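Local coordinates for protein putative glycoside hydrolase (Bacteroides thetaiotaomicron VPI-5482, PDB 3HBZ) that binds calcium and is a putative glycoside hydrolase that may play a role in carbohydrate metabolism, at residues A[208-219]-A[328-339]. Residues are numbered along the deposited sequence; the frame is centred on the assembly and turned at random.
Sequences HIPTYLAGYYKY and TLLIDEVELIYR. With CA (calcium ion), chain B.
Ile337 O takes two main-chain donors, Thr211 N at 2.8 Å and Tyr212 N at 3.2 Å, a classic beta bulge in this antiparallel pair; Thr211 OG1, held between its own N and carbonyl carbon (chi1 50°), adds a weak third bond. Ile337 N returns the bond to Tyr212 O; reciprocal pairs follow at Ala214–Glu335 (Ala214 N-H to Glu335 O, 171°), Tyr216–Asp332 and Lys218–Leu330. Between Ala214 and Tyr216 the register slips by one, the extra residue lying in Glu333-Val334 opposite Gly215, whose CA donates a C-H···O contact to Glu333 O (3.3 Å). Arg339 N reaches Ile209 O at 2.9 Å, and the His208 and Tyr338 rings stack offset, centroids 4.1 Å apart, planes at 10°. With an alanine at Tyr338, the His208 ring, hydrogen-bonded through ND1 to Glu341, would probably lose its stacking partner and turn more freely. Strand 281-290 flanks strand 210-220 within the putative carbohydrate metabolism domain. Asp332 chelates calcium through OD1 (2.5 Å) and OD2 (2.6 Å); OD1 also accepts Glu333 N, OD2 Lys154 N. Asn101 O, Thr155 O, Lys157 O, Glu103 OE2 and a water complete the site. Both Tyr216 bonds are consistent with a fixed Asp332 backbone presenting its carboxylate to calcium.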
loop_
_atom_site.group_PDB
_atom_site.type_symbol
_atom_site.label_atom_id
_atom_site.label_comp_id
_atom_site.label_asym_id
_atom_site.label_seq_id
_atom_site.Cartn_x
_atom_site.Cartn_y
_atom_site.Cartn_z
ATOM N N HIS A 208 0.540 -0.172 19.413
ATOM C CA HIS A 208 1.227 -1.154 20.294
ATOM C C HIS A 208 2.722 -1.172 19.925
ATOM O O HIS A 208 3.117 -0.556 18.942
ATOM C CB HIS A 208 0.644 -2.562 20.115
ATOM C CG HIS A 208 -0.844 -2.614 20.212
ATOM N ND1 HIS A 208 -1.516 -2.459 21.409
ATOM C CD2 HIS A 208 -1.798 -2.776 19.255
ATOM C CE1 HIS A 208 -2.821 -2.545 21.190
ATOM N NE2 HIS A 208 -3.019 -2.733 19.891
ATOM N N ILE A 209 3.517 -1.907 20.700
ATOM C CA ILE A 209 4.939 -2.041 20.490
ATOM C C ILE A 209 5.126 -3.340 19.746
ATOM O O ILE A 209 4.969 -4.422 20.333
ATOM C CB ILE A 209 5.727 -2.068 21.814
ATOM C CG1 ILE A 209 5.565 -0.744 22.578
ATOM C CG2 ILE A 209 7.225 -2.295 21.531
ATOM C CD1 ILE A 209 6.216 -0.730 23.973
ATOM N N PRO A 210 5.421 -3.253 18.437
ATOM C CA PRO A 210 5.645 -4.453 17.699
ATOM C C PRO A 210 6.964 -5.098 18.122
ATOM O O PRO A 210 7.960 -4.389 18.331
ATOM C CB PRO A 210 5.664 -3.958 16.252
ATOM C CG PRO A 210 6.172 -2.620 16.317
ATOM C CD PRO A 210 5.721 -2.056 17.629
ATOM N N THR A 211 6.955 -6.423 18.256
ATOM C CA THR A 211 8.135 -7.193 18.659
ATOM C C THR A 211 8.686 -8.158 17.598
ATOM O O THR A 211 9.914 -8.368 17.539
ATOM C CB THR A 211 7.813 -7.975 19.960
ATOM O OG1 THR A 211 6.592 -8.684 19.775
ATOM C CG2 THR A 211 7.632 -6.986 21.128
ATOM N N TYR A 212 7.809 -8.730 16.756
ATOM C CA TYR A 212 8.233 -9.661 15.693
ATOM C C TYR A 212 7.287 -9.582 14.523
ATOM O O TYR A 212 6.092 -9.287 14.710
ATOM C CB TYR A 212 8.193 -11.136 16.151
ATOM C CG TYR A 212 9.132 -11.447 17.276
ATOM C CD1 TYR A 212 8.719 -11.303 18.575
ATOM C CD2 TYR A 212 10.452 -11.821 17.040
ATOM C CE1 TYR A 212 9.564 -11.534 19.630
ATOM C CE2 TYR A 212 11.327 -12.082 18.119
ATOM C CZ TYR A 212 10.855 -11.919 19.403
ATOM O OH TYR A 212 11.605 -12.159 20.508
ATOM N N LEU A 213 7.845 -9.787 13.315
ATOM C CA LEU A 213 7.075 -10.034 12.097
ATOM C C LEU A 213 7.370 -11.499 11.726
ATOM O O LEU A 213 8.534 -11.843 11.479
ATOM C CB LEU A 213 7.557 -9.147 10.953
ATOM C CG LEU A 213 6.827 -9.384 9.613
ATOM C CD1 LEU A 213 5.331 -9.059 9.747
ATOM C CD2 LEU A 213 7.436 -8.525 8.516
ATOM N N ALA A 214 6.334 -12.331 11.666
ATOM C CA ALA A 214 6.469 -13.762 11.437
ATOM C C ALA A 214 5.580 -14.170 10.274
ATOM O O ALA A 214 4.617 -13.487 9.987
ATOM C CB ALA A 214 6.080 -14.568 12.722
ATOM N N GLY A 215 5.959 -15.242 9.577
ATOM C CA GLY A 215 5.140 -15.800 8.520
ATOM C C GLY A 215 5.881 -16.821 7.714
ATOM O O GLY A 215 6.943 -17.287 8.133
ATOM N N TYR A 216 5.314 -17.191 6.559
ATOM C CA TYR A 216 5.949 -18.166 5.699
ATOM C C TYR A 216 6.183 -17.640 4.288
ATOM O O TYR A 216 5.366 -16.873 3.766
ATOM C CB TYR A 216 5.092 -19.441 5.628
ATOM C CG TYR A 216 5.098 -20.185 6.916
ATOM C CD1 TYR A 216 4.205 -19.851 7.926
ATOM C CD2 TYR A 216 6.031 -21.210 7.155
ATOM C CE1 TYR A 216 4.211 -20.527 9.123
ATOM C CE2 TYR A 216 6.035 -21.904 8.357
ATOM C CZ TYR A 216 5.130 -21.531 9.335
ATOM O OH TYR A 216 5.110 -22.164 10.528
ATOM N N TYR A 217 7.252 -18.134 3.640
ATOM C CA TYR A 217 7.513 -17.787 2.254
ATOM C C TYR A 217 8.074 -18.929 1.451
ATOM O O TYR A 217 8.591 -19.900 1.989
ATOM C CB TYR A 217 8.428 -16.565 2.127
ATOM C CG TYR A 217 9.884 -16.877 2.284
ATOM C CD1 TYR A 217 10.430 -17.099 3.556
ATOM C CD2 TYR A 217 10.731 -16.946 1.183
ATOM C CE1 TYR A 217 11.784 -17.372 3.720
ATOM C CE2 TYR A 217 12.080 -17.258 1.332
ATOM C CZ TYR A 217 12.603 -17.454 2.613
ATOM O OH TYR A 217 13.932 -17.756 2.778
ATOM N N LYS A 218 7.941 -18.769 0.141
ATOM C CA LYS A 218 8.666 -19.509 -0.859
ATOM C C LYS A 218 9.303 -18.462 -1.781
ATOM O O LYS A 218 8.735 -17.359 -1.992
ATOM C CB LYS A 218 7.731 -20.404 -1.693
ATOM C CG LYS A 218 7.141 -21.607 -0.986
ATOM C CD LYS A 218 6.244 -22.409 -1.923
ATOM C CE LYS A 218 5.762 -23.703 -1.282
ATOM N NZ LYS A 218 4.761 -24.465 -2.072
ATOM N N TYR A 219 10.436 -18.812 -2.383
ATOM C CA TYR A 219 11.108 -17.882 -3.286
ATOM C C TYR A 219 11.901 -18.588 -4.373
ATOM O O TYR A 219 12.636 -19.544 -4.102
ATOM C CB TYR A 219 12.025 -16.932 -2.520
ATOM C CG TYR A 219 12.671 -15.864 -3.402
ATOM C CD1 TYR A 219 11.912 -14.825 -3.899
ATOM C CD2 TYR A 219 14.026 -15.915 -3.757
ATOM C CE1 TYR A 219 12.445 -13.842 -4.716
ATOM C CE2 TYR A 219 14.601 -14.911 -4.616
ATOM C CZ TYR A 219 13.790 -13.903 -5.101
ATOM O OH TYR A 219 14.256 -12.871 -5.866
ATOM N N THR A 328 10.047 -14.702 -8.036
ATOM C CA THR A 328 8.705 -14.995 -7.490
ATOM C C THR A 328 8.772 -15.243 -5.985
ATOM O O THR A 328 9.464 -16.159 -5.532
ATOM C CB THR A 328 8.098 -16.224 -8.149
ATOM O OG1 THR A 328 8.048 -16.006 -9.558
ATOM C CG2 THR A 328 6.661 -16.548 -7.612
ATOM N N LEU A 329 8.090 -14.379 -5.227
ATOM C CA LEU A 329 7.970 -14.482 -3.799
ATOM C C LEU A 329 6.507 -14.789 -3.498
ATOM O O LEU A 329 5.626 -14.019 -3.890
ATOM C CB LEU A 329 8.403 -13.165 -3.115
ATOM C CG LEU A 329 8.252 -13.111 -1.585
ATOM C CD1 LEU A 329 9.185 -14.141 -0.828
ATOM C CD2 LEU A 329 8.505 -11.732 -1.064
ATOM N N LEU A 330 6.271 -15.926 -2.854
ATOM C CA LEU A 330 4.969 -16.286 -2.274
ATOM C C LEU A 330 4.969 -16.073 -0.773
ATOM O O LEU A 330 5.933 -16.421 -0.090
ATOM C CB LEU A 330 4.586 -17.758 -2.608
ATOM C CG LEU A 330 4.605 -18.202 -4.048
ATOM C CD1 LEU A 330 4.156 -19.719 -4.140
ATOM C CD2 LEU A 330 3.759 -17.230 -5.005
ATOM N N ILE A 331 3.897 -15.470 -0.248
ATOM C CA ILE A 331 3.819 -15.138 1.164
ATOM C C ILE A 331 2.503 -15.616 1.709
ATOM O O ILE A 331 1.472 -15.462 1.041
ATOM C CB ILE A 331 3.931 -13.605 1.387
ATOM C CG1 ILE A 331 5.341 -13.066 1.040
ATOM C CG2 ILE A 331 3.504 -13.219 2.787
ATOM C CD1 ILE A 331 6.449 -13.445 2.064
ATOM N N ASP A 332 2.523 -16.249 2.886
ATOM C CA ASP A 332 1.288 -16.634 3.537
ATOM C C ASP A 332 1.420 -16.680 5.056
ATOM O O ASP A 332 2.534 -16.775 5.598
ATOM C CB ASP A 332 0.796 -17.985 3.013
ATOM C CG ASP A 332 -0.750 -18.115 3.045
ATOM O OD1 ASP A 332 -1.416 -17.154 3.486
ATOM O OD2 ASP A 332 -1.289 -19.183 2.650
ATOM N N GLU A 333 0.270 -16.609 5.732
ATOM C CA GLU A 333 0.169 -16.787 7.199
ATOM C C GLU A 333 1.109 -15.848 7.969
ATOM O O GLU A 333 1.929 -16.285 8.788
ATOM C CB GLU A 333 0.448 -18.243 7.589
ATOM C CG GLU A 333 -0.559 -19.230 7.048
ATOM C CD GLU A 333 -0.367 -20.670 7.557
ATOM O OE1 GLU A 333 0.547 -20.925 8.374
ATOM O OE2 GLU A 333 -1.155 -21.560 7.145
ATOM N N VAL A 334 0.981 -14.551 7.735
ATOM C CA VAL A 334 1.896 -13.612 8.351
ATOM C C VAL A 334 1.206 -13.047 9.577
ATOM O O VAL A 334 -0.013 -12.871 9.587
ATOM C CB VAL A 334 2.273 -12.434 7.372
ATOM C CG1 VAL A 334 3.184 -11.419 8.033
ATOM C CG2 VAL A 334 2.938 -12.989 6.136
ATOM N N GLU A 335 2.008 -12.694 10.574
ATOM C CA GLU A 335 1.510 -12.036 11.755
ATOM C C GLU A 335 2.413 -10.896 12.191
ATOM O O GLU A 335 3.626 -11.052 12.314
ATOM C CB GLU A 335 1.355 -13.062 12.916
ATOM C CG GLU A 335 0.622 -12.446 14.040
ATOM C CD GLU A 335 0.260 -13.395 15.163
ATOM O OE1 GLU A 335 0.663 -14.578 15.124
ATOM O OE2 GLU A 335 -0.443 -12.919 16.084
ATOM N N LEU A 336 1.820 -9.749 12.479
ATOM C CA LEU A 336 2.518 -8.700 13.239
ATOM C C LEU A 336 2.294 -8.933 14.745
ATOM O O LEU A 336 1.191 -8.719 15.276
ATOM C CB LEU A 336 1.994 -7.324 12.799
ATOM C CG LEU A 336 2.656 -6.134 13.486
ATOM C CD1 LEU A 336 4.177 -6.145 13.287
ATOM C CD2 LEU A 336 1.968 -4.812 12.981
ATOM N N ILE A 337 3.332 -9.409 15.432
ATOM C CA ILE A 337 3.244 -9.744 16.859
ATOM C C ILE A 337 3.715 -8.524 17.649
ATOM O O ILE A 337 4.753 -7.932 17.332
ATOM C CB ILE A 337 4.127 -10.995 17.213
ATOM C CG1 ILE A 337 3.686 -12.215 16.356
ATOM C CG2 ILE A 337 4.063 -11.352 18.748
ATOM C CD1 ILE A 337 4.722 -13.359 16.283
ATOM N N TYR A 338 2.930 -8.153 18.647
ATOM C CA TYR A 338 3.220 -7.018 19.511
ATOM C C TYR A 338 3.116 -7.364 21.014
ATOM O O TYR A 338 2.507 -8.371 21.426
ATOM C CB TYR A 338 2.289 -5.856 19.181
ATOM C CG TYR A 338 0.814 -6.137 19.296
ATOM C CD1 TYR A 338 0.156 -5.978 20.508
ATOM C CD2 TYR A 338 0.076 -6.557 18.188
ATOM C CE1 TYR A 338 -1.212 -6.224 20.632
ATOM C CE2 TYR A 338 -1.304 -6.792 18.294
ATOM C CZ TYR A 338 -1.930 -6.617 19.524
ATOM O OH TYR A 338 -3.260 -6.850 19.663
ATOM N N ARG A 339 3.746 -6.533 21.830
ATOM C CA ARG A 339 3.821 -6.819 23.271
ATOM C C ARG A 339 2.453 -6.656 23.930
ATOM O O ARG A 339 1.768 -5.673 23.631
ATOM C CB ARG A 339 4.803 -5.894 23.938
ATOM C CG ARG A 339 4.969 -6.211 25.454
ATOM C CD ARG A 339 6.122 -5.442 26.041
ATOM N NE ARG A 339 7.299 -5.841 25.286
ATOM C CZ ARG A 339 8.283 -5.033 24.916
ATOM N NH1 ARG A 339 8.249 -3.734 25.237
ATOM N NH2 ARG A 339 9.304 -5.541 24.205
HETATM CA CA CA B . -3.657 -18.126 3.056
HETATM O O HOH W 1 -3.756 -18.722 5.350
#